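Side-chain contacts in hydrolase (Thermococcus thioreducens, PDB 6IAH), which hydrolyses phosphate esters as a magnesium-binding phosphatase of the haloacid dehalogenase superfamily with diverse substrate specificity, probably including phosphoglycolate: residues Asp8-Asp13 with Lys227-Phe232; Gly147-Arg152 with Gly194-Asp199; Glu175-Leu178 with Arg183-Trp186. All blocks are in the same frame, centred on the assembly; numbering follows the deposited sequence.

Contact 1 (Asp8-Asp13 with Lys227-Phe232); sequences DGVLID and KDVNEF. With MG (magnesium ion), chain B.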
# COMPACT_ATOMS: atom_id res chain seq x y z
N ASP A 8 -3.05 -1.61 -5.14
CA ASP A 8 -3.27 -2.57 -4.00
C ASP A 8 -4.75 -2.62 -3.60
O ASP A 8 -5.31 -1.61 -3.24
CB ASP A 8 -2.41 -2.15 -2.78
CG ASP A 8 -0.87 -2.31 -3.02
OD1 ASP A 8 -0.41 -2.80 -4.08
OD2 ASP A 8 -0.10 -1.96 -2.09
N GLY A 9 -5.35 -3.80 -3.64
CA GLY A 9 -6.75 -4.00 -3.35
C GLY A 9 -7.63 -3.87 -4.60
O GLY A 9 -8.84 -4.10 -4.49
N VAL A 10 -7.05 -3.44 -5.76
CA VAL A 10 -7.79 -3.28 -7.01
C VAL A 10 -7.19 -4.20 -8.08
O VAL A 10 -7.86 -5.13 -8.54
CB VAL A 10 -7.78 -1.81 -7.49
CG1 VAL A 10 -8.35 -1.68 -8.89
CG2 VAL A 10 -8.56 -0.91 -6.52
N LEU A 11 -5.96 -3.93 -8.53
CA LEU A 11 -5.28 -4.83 -9.49
C LEU A 11 -4.63 -6.04 -8.83
O LEU A 11 -4.51 -7.08 -9.48
CB LEU A 11 -4.23 -4.09 -10.30
CG LEU A 11 -4.77 -2.84 -11.02
CD1 LEU A 11 -3.66 -2.04 -11.73
CD2 LEU A 11 -5.88 -3.17 -12.01
N ILE A 12 -4.12 -5.86 -7.60
CA ILE A 12 -3.32 -6.88 -6.89
C ILE A 12 -3.89 -7.07 -5.49
O ILE A 12 -4.17 -6.06 -4.76
CB ILE A 12 -1.84 -6.44 -6.77
CG1 ILE A 12 -1.20 -6.47 -8.17
CG2 ILE A 12 -1.06 -7.38 -5.87
CD1 ILE A 12 0.19 -5.88 -8.24
N ASP A 13 -4.06 -8.33 -5.11
CA ASP A 13 -4.42 -8.70 -3.73
C ASP A 13 -3.09 -8.83 -3.02
O ASP A 13 -2.31 -9.77 -3.34
CB ASP A 13 -5.16 -10.02 -3.72
CG ASP A 13 -5.50 -10.53 -2.32
OD1 ASP A 13 -5.09 -10.02 -1.27
OD2 ASP A 13 -6.22 -11.54 -2.29
N LYS A 227 -18.26 -5.49 -8.44
CA LYS A 227 -17.64 -6.64 -7.74
C LYS A 227 -16.14 -6.51 -7.67
O LYS A 227 -15.54 -6.57 -6.61
CB LYS A 227 -17.95 -7.95 -8.45
CG LYS A 227 -17.51 -9.18 -7.65
CD LYS A 227 -17.76 -10.43 -8.47
CE LYS A 227 -17.39 -11.67 -7.67
NZ LYS A 227 -17.31 -12.87 -8.54
N ASP A 228 -15.51 -6.28 -8.83
CA ASP A 228 -14.07 -6.14 -8.86
C ASP A 228 -13.74 -5.41 -10.14
O ASP A 228 -14.63 -5.07 -10.93
CB ASP A 228 -13.40 -7.50 -8.80
CG ASP A 228 -13.87 -8.46 -9.91
OD1 ASP A 228 -14.05 -8.07 -11.08
OD2 ASP A 228 -14.06 -9.65 -9.59
N VAL A 229 -12.45 -5.19 -10.32
CA VAL A 229 -11.96 -4.42 -11.49
C VAL A 229 -12.28 -5.13 -12.82
O VAL A 229 -12.39 -4.51 -13.88
CB VAL A 229 -10.45 -4.14 -11.35
CG1 VAL A 229 -9.63 -5.41 -11.45
CG2 VAL A 229 -10.00 -3.07 -12.37
N ASN A 230 -12.41 -6.44 -12.78
CA ASN A 230 -12.62 -7.17 -14.05
C ASN A 230 -14.02 -6.97 -14.52
O ASN A 230 -14.25 -6.79 -15.71
CB ASN A 230 -12.33 -8.69 -13.87
CG ASN A 230 -10.87 -8.95 -13.60
OD1 ASN A 230 -9.99 -8.34 -14.24
ND2 ASN A 230 -10.59 -9.81 -12.63
N GLU A 231 -14.99 -7.01 -13.59
CA GLU A 231 -16.38 -6.73 -13.97
C GLU A 231 -16.47 -5.29 -14.45
O GLU A 231 -17.14 -4.99 -15.44
CB GLU A 231 -17.31 -6.95 -12.79
CG GLU A 231 -18.76 -6.64 -13.07
CD GLU A 231 -19.60 -7.05 -11.88
OE1 GLU A 231 -19.74 -8.27 -11.70
OE2 GLU A 231 -19.99 -6.18 -11.06
N PHE A 232 -15.79 -4.41 -13.74
CA PHE A 232 -15.72 -3.04 -14.22
C PHE A 232 -15.21 -2.93 -15.65
O PHE A 232 -15.80 -2.23 -16.52
CB PHE A 232 -14.89 -2.15 -13.29
CG PHE A 232 -14.82 -0.75 -13.83
CD1 PHE A 232 -15.92 0.07 -13.68
CD2 PHE A 232 -13.80 -0.37 -14.66
CE1 PHE A 232 -15.95 1.31 -14.22
CE2 PHE A 232 -13.83 0.90 -15.25
CZ PHE A 232 -14.90 1.70 -15.01
MG MG B . -5.77 0.34 -2.48
O HOH W 1 -10.62 -5.42 -8.04
O HOH W 2 -3.86 0.86 -2.22
O HOH W 3 -5.80 -0.63 -0.74
O HOH W 4 -6.45 2.22 -1.81

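Contact 2 (Gly147-Arg152 with Gly194-Asp199); sequences GVVTGR and GVYIGD. With MG (magnesium ion), chain B.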
# COMPACT_ATOMS: atom_id res chain seq x y z
N GLY A 147 -4.01 4.23 -16.85
CA GLY A 147 -3.02 4.75 -15.97
C GLY A 147 -3.13 4.23 -14.59
O GLY A 147 -4.14 3.56 -14.25
N VAL A 148 -2.11 4.49 -13.78
CA VAL A 148 -2.23 4.14 -12.32
C VAL A 148 -1.79 5.28 -11.46
O VAL A 148 -0.90 6.07 -11.85
CB VAL A 148 -1.48 2.83 -11.88
CG1 VAL A 148 -1.82 1.64 -12.76
CG2 VAL A 148 0.01 3.02 -11.72
N VAL A 149 -2.39 5.41 -10.29
CA VAL A 149 -1.85 6.31 -9.25
C VAL A 149 -1.70 5.42 -8.08
O VAL A 149 -2.70 4.89 -7.62
CB VAL A 149 -2.78 7.51 -8.94
CG1 VAL A 149 -2.23 8.33 -7.79
CG2 VAL A 149 -3.03 8.38 -10.18
N THR A 150 -0.48 5.31 -7.55
CA THR A 150 -0.25 4.32 -6.49
C THR A 150 0.72 4.87 -5.45
O THR A 150 1.61 5.62 -5.77
CB THR A 150 0.24 2.98 -7.10
OG1 THR A 150 0.44 1.97 -6.10
CG2 THR A 150 1.47 3.13 -7.88
N GLY A 151 0.57 4.42 -4.21
CA GLY A 151 1.55 4.68 -3.16
C GLY A 151 2.84 3.87 -3.32
O GLY A 151 3.82 4.15 -2.61
N ARG A 152 2.85 2.91 -4.25
CA ARG A 152 4.05 2.15 -4.55
C ARG A 152 5.15 3.08 -5.10
O ARG A 152 4.86 4.04 -5.77
CB ARG A 152 3.74 1.01 -5.55
CG ARG A 152 3.09 -0.25 -4.94
CD ARG A 152 2.68 -1.27 -6.04
NE ARG A 152 2.04 -2.45 -5.41
CZ ARG A 152 2.59 -3.63 -5.28
NH1 ARG A 152 3.82 -3.90 -5.78
NH2 ARG A 152 1.87 -4.58 -4.61
N GLY A 194 -12.55 10.87 -17.28
CA GLY A 194 -12.22 9.50 -16.93
C GLY A 194 -12.81 9.07 -15.63
O GLY A 194 -13.67 9.76 -15.02
N VAL A 195 -12.32 7.91 -15.19
CA VAL A 195 -12.71 7.31 -13.94
C VAL A 195 -11.47 6.77 -13.19
O VAL A 195 -10.52 6.30 -13.83
CB VAL A 195 -13.74 6.19 -14.19
CG1 VAL A 195 -13.23 5.10 -15.12
CG2 VAL A 195 -14.26 5.59 -12.86
N TYR A 196 -11.53 6.85 -11.84
CA TYR A 196 -10.54 6.25 -10.97
C TYR A 196 -11.20 5.09 -10.28
O TYR A 196 -12.26 5.27 -9.73
CB TYR A 196 -10.02 7.24 -9.92
CG TYR A 196 -8.80 6.72 -9.18
CD1 TYR A 196 -7.54 6.68 -9.79
CD2 TYR A 196 -8.90 6.23 -7.87
CE1 TYR A 196 -6.43 6.17 -9.11
CE2 TYR A 196 -7.79 5.74 -7.18
CZ TYR A 196 -6.56 5.69 -7.79
OH TYR A 196 -5.47 5.17 -7.11
N ILE A 197 -10.51 3.95 -10.26
CA ILE A 197 -10.98 2.71 -9.56
C ILE A 197 -10.15 2.49 -8.31
O ILE A 197 -8.94 2.26 -8.43
CB ILE A 197 -10.82 1.47 -10.46
CG1 ILE A 197 -11.25 1.73 -11.92
CG2 ILE A 197 -11.52 0.26 -9.83
CD1 ILE A 197 -12.60 2.35 -12.09
N GLY A 198 -10.79 2.60 -7.11
CA GLY A 198 -10.14 2.49 -5.82
C GLY A 198 -10.83 1.37 -5.01
O GLY A 198 -11.83 0.85 -5.46
N ASP A 199 -10.21 1.02 -3.91
CA ASP A 199 -10.80 0.08 -2.90
C ASP A 199 -11.03 0.76 -1.52
O ASP A 199 -11.63 0.17 -0.69
CB ASP A 199 -9.92 -1.15 -2.79
CG ASP A 199 -8.55 -0.87 -2.18
OD1 ASP A 199 -7.77 0.01 -2.66
OD2 ASP A 199 -8.21 -1.56 -1.20
MG MG B . -5.77 0.34 -2.48
O HOH W 3 -5.80 -0.63 -0.74
O HOH W 2 -3.86 0.86 -2.22
O HOH W 4 -6.45 2.22 -1.81

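Contact 3 (Glu175-Leu178 with Arg183-Trp186); sequences EAYL and RALW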
# COMPACT_ATOMS: atom_id res chain seq x y z
N GLU A 175 7.20 8.74 -5.50
CA GLU A 175 8.29 9.69 -5.80
C GLU A 175 7.75 11.05 -6.23
O GLU A 175 8.49 12.03 -6.19
CB GLU A 175 9.17 9.22 -6.99
CG GLU A 175 10.07 8.00 -6.71
CD GLU A 175 9.31 6.69 -6.74
OE1 GLU A 175 8.14 6.72 -7.18
OE2 GLU A 175 9.85 5.65 -6.27
N ALA A 176 6.53 11.10 -6.75
CA ALA A 176 6.03 12.28 -7.39
C ALA A 176 4.94 12.97 -6.53
O ALA A 176 5.10 14.18 -6.16
CB ALA A 176 5.54 11.89 -8.77
N TYR A 177 3.89 12.20 -6.15
CA TYR A 177 2.67 12.68 -5.48
C TYR A 177 2.10 11.57 -4.62
O TYR A 177 2.47 10.42 -4.80
CB TYR A 177 1.59 13.11 -6.47
CG TYR A 177 2.05 14.23 -7.38
CD1 TYR A 177 2.01 15.55 -6.94
CD2 TYR A 177 2.58 13.98 -8.62
CE1 TYR A 177 2.45 16.58 -7.74
CE2 TYR A 177 3.06 15.02 -9.41
CZ TYR A 177 2.96 16.32 -8.96
OH TYR A 177 3.40 17.39 -9.73
N LEU A 178 1.29 11.92 -3.65
CA LEU A 178 0.66 10.92 -2.80
C LEU A 178 -0.83 11.23 -2.67
O LEU A 178 -1.24 12.35 -2.32
CB LEU A 178 1.31 10.84 -1.41
CG LEU A 178 1.19 9.47 -0.69
CD1 LEU A 178 2.09 8.41 -1.36
CD2 LEU A 178 1.52 9.54 0.81
N ARG A 183 -3.38 16.60 -7.27
CA ARG A 183 -2.34 16.86 -8.30
C ARG A 183 -1.81 15.54 -8.90
O ARG A 183 -1.33 15.54 -10.01
CB ARG A 183 -1.17 17.62 -7.69
CG ARG A 183 -1.52 19.01 -7.17
CD ARG A 183 -0.45 19.58 -6.23
NE ARG A 183 -0.89 20.85 -5.65
CZ ARG A 183 -1.79 20.99 -4.66
NH1 ARG A 183 -2.37 19.93 -4.09
NH2 ARG A 183 -2.11 22.23 -4.24
N ALA A 184 -1.88 14.44 -8.16
CA ALA A 184 -1.50 13.11 -8.64
C ALA A 184 -2.34 12.65 -9.84
O ALA A 184 -1.82 12.04 -10.78
CB ALA A 184 -1.63 12.06 -7.49
N LEU A 185 -3.63 13.00 -9.82
CA LEU A 185 -4.52 12.61 -10.86
C LEU A 185 -4.37 13.62 -11.99
O LEU A 185 -4.31 13.23 -13.18
CB LEU A 185 -5.97 12.53 -10.32
CG LEU A 185 -7.01 11.95 -11.31
CD1 LEU A 185 -6.66 10.62 -12.03
CD2 LEU A 185 -8.35 11.84 -10.54
N TRP A 186 -4.24 14.89 -11.66
CA TRP A 186 -4.04 15.91 -12.70
C TRP A 186 -2.79 15.63 -13.51
O TRP A 186 -2.78 15.78 -14.72
CB TRP A 186 -3.95 17.29 -12.09
CG TRP A 186 -3.63 18.33 -13.08
CD1 TRP A 186 -2.40 18.81 -13.38
CD2 TRP A 186 -4.55 18.97 -13.95
NE1 TRP A 186 -2.51 19.76 -14.38
CE2 TRP A 186 -3.83 19.88 -14.73
CE3 TRP A 186 -5.94 18.90 -14.11
CZ2 TRP A 186 -4.45 20.72 -15.68
CZ3 TRP A 186 -6.56 19.74 -15.05
CH2 TRP A 186 -5.81 20.63 -15.82

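Contact 1 (Asp8-Asp13 with Lys227-Phe232)
Val10 and Val229 are joined by a single water that stands in for a direct backbone bond. Water 1 donates to Val10 O at 2.8 Å and accepts from Val229 N at 2.9 Å, so an N-H of the first helical turn and a carbonyl of the loop share one mediator. Beside this bridge the valine side chains cross at about a right angle. Val229 CG1 lies between its own backbone N and carbonyl carbon (chi1 68°), which turns this methyl onto the loop backbone, 3.4 Å from Val10 O. The other branch of Val229, CG2, meets the end of Leu11, whose CD2 is 4.1 Å away, while Val10 CG1 lies 4.1 Å from Val229 CB. All three side chains are buried, and Phe5 of the central strand 2-5 touches both Leu11 and Val229. Asp228 is the N-cap of helix 229-239: its OD1 takes Glu231 N at 2.9 Å, nearly along the C-O axis, and Asn230 N in a weaker, bent bond. On its other side the loop binds magnesium through the backbone, Asp8 O lying 2.1 Å from the ion; Asp6 and Asp199 complete the protein ligands. Asp6, Asp8 and Val10 fit the DxDx(T/V) signature of the superfamily, with Val10 in its last position. Since the three side chains that meet are purely apolar, the water is the sole polar tie between the two segments, and it gives both Val10 O and Val229 N a partner within an otherwise greasy junction behind the metal loop.

Contact 2 (Gly147-Arg152 with Gly194-Asp199)
Tyr196 OH has two partners: it donates to Val149 O at 2.8 Å and is also hydrogen-bonded to Lys179 NZ. The carbonyl oxygen sits at the edge of the Tyr196 ring, in its plane, and the hydroxyl approaches at a C=O...donor angle of 146°, tilted 18° from the carbonyl plane. With CG anti to the backbone N (chi1 -169°), the ring extends from strand 194-198 past Val4 of the intervening strand 2-5 and crosses the Val149 side chain, CE1 packing 3.9 Å from Val149 CB. A phenylalanine here would probably keep this apolar contact but leave Val149 O and Lys179 without their hydroxyl partner. Past the strand ends the segments turn polar. Thr150 OG1 accepts from Arg152 N at 3.2 Å, an ST turn in the loop after strand 145-149. Asp199 holds the magnesium ion through OD1, at 2.0 Å, while its OD2 accepts from metal-bound water 3 at 2.6 Å, so both carboxylate oxygens serve the ion's surroundings. A parallel sheet of strand order 3-2-1-4-5, with aspartates holding magnesium at the carboxyl ends of its strands, marks the Rossmann-like core of the haloacid dehalogenase superfamily; here Tyr196 spans strand 2-5 to reach strand 145-149.

Contact 3 (Glu175-Leu178 with Arg183-Trp186)
Tyr177 meets Arg183 and Ala184 where the loop after strand 171-172 folds back on the first turn of helix 183-189, part of the Rossmann-like core of this phosphatase. Earlier in the loop, Glu175 is tied down at both carboxylate oxygens, OE1 by Thr173 OG1 and OE2 by Ala154 N, the latter at the start of helix 154-164. Tyr177 then turns its side chain to the helix: CG is anti to the carbonyl carbon (chi1 -60°), and the ring lies against the Arg183-Ala184 backbone. Its CB is pressed against Ala184 CB at 3.5 Å, a tight approach that the small alanine permits. Val172, from the edge strand of the sheet, touches both Tyr177 and Ala184 and closes the junction from the sheet side. Leu178, next in the chain, directs its CB away from the helix. From Arg183 only the root of the side chain takes part; the extended chain leads its guanidinium off to Asp181, with which NH1 forms a salt bridge. The aromatic contact is therefore made with methylene and peptide: Tyr177 CE1 stands 3.8 Å from Arg183 CB, and Arg183 O lies 4.3 Å above the plane of the Tyr177 ring, over its centre.

From the N terminus, strand 2-5 leads into 8-13, which meets its contact 1 partner only at the start of helix 229-239, near the C terminus. Within that long loop, 147-152 opens contact 2, closed by 194-199; within contact 2, in turn, the short turn from 175-178 to 183-186 forms contact 3. The three are thus concentric and none crosses another. Contacts 1 and 2 share the magnesium ion and are also joined by the Asp8-Arg152 salt bridge. Contacts 2 and 3 touch where Val149 packs on Ala184, tying helix 183-189 to the sheet. Contacts 1 and 3 stay apart, their nearest atoms about 11 Å from each other.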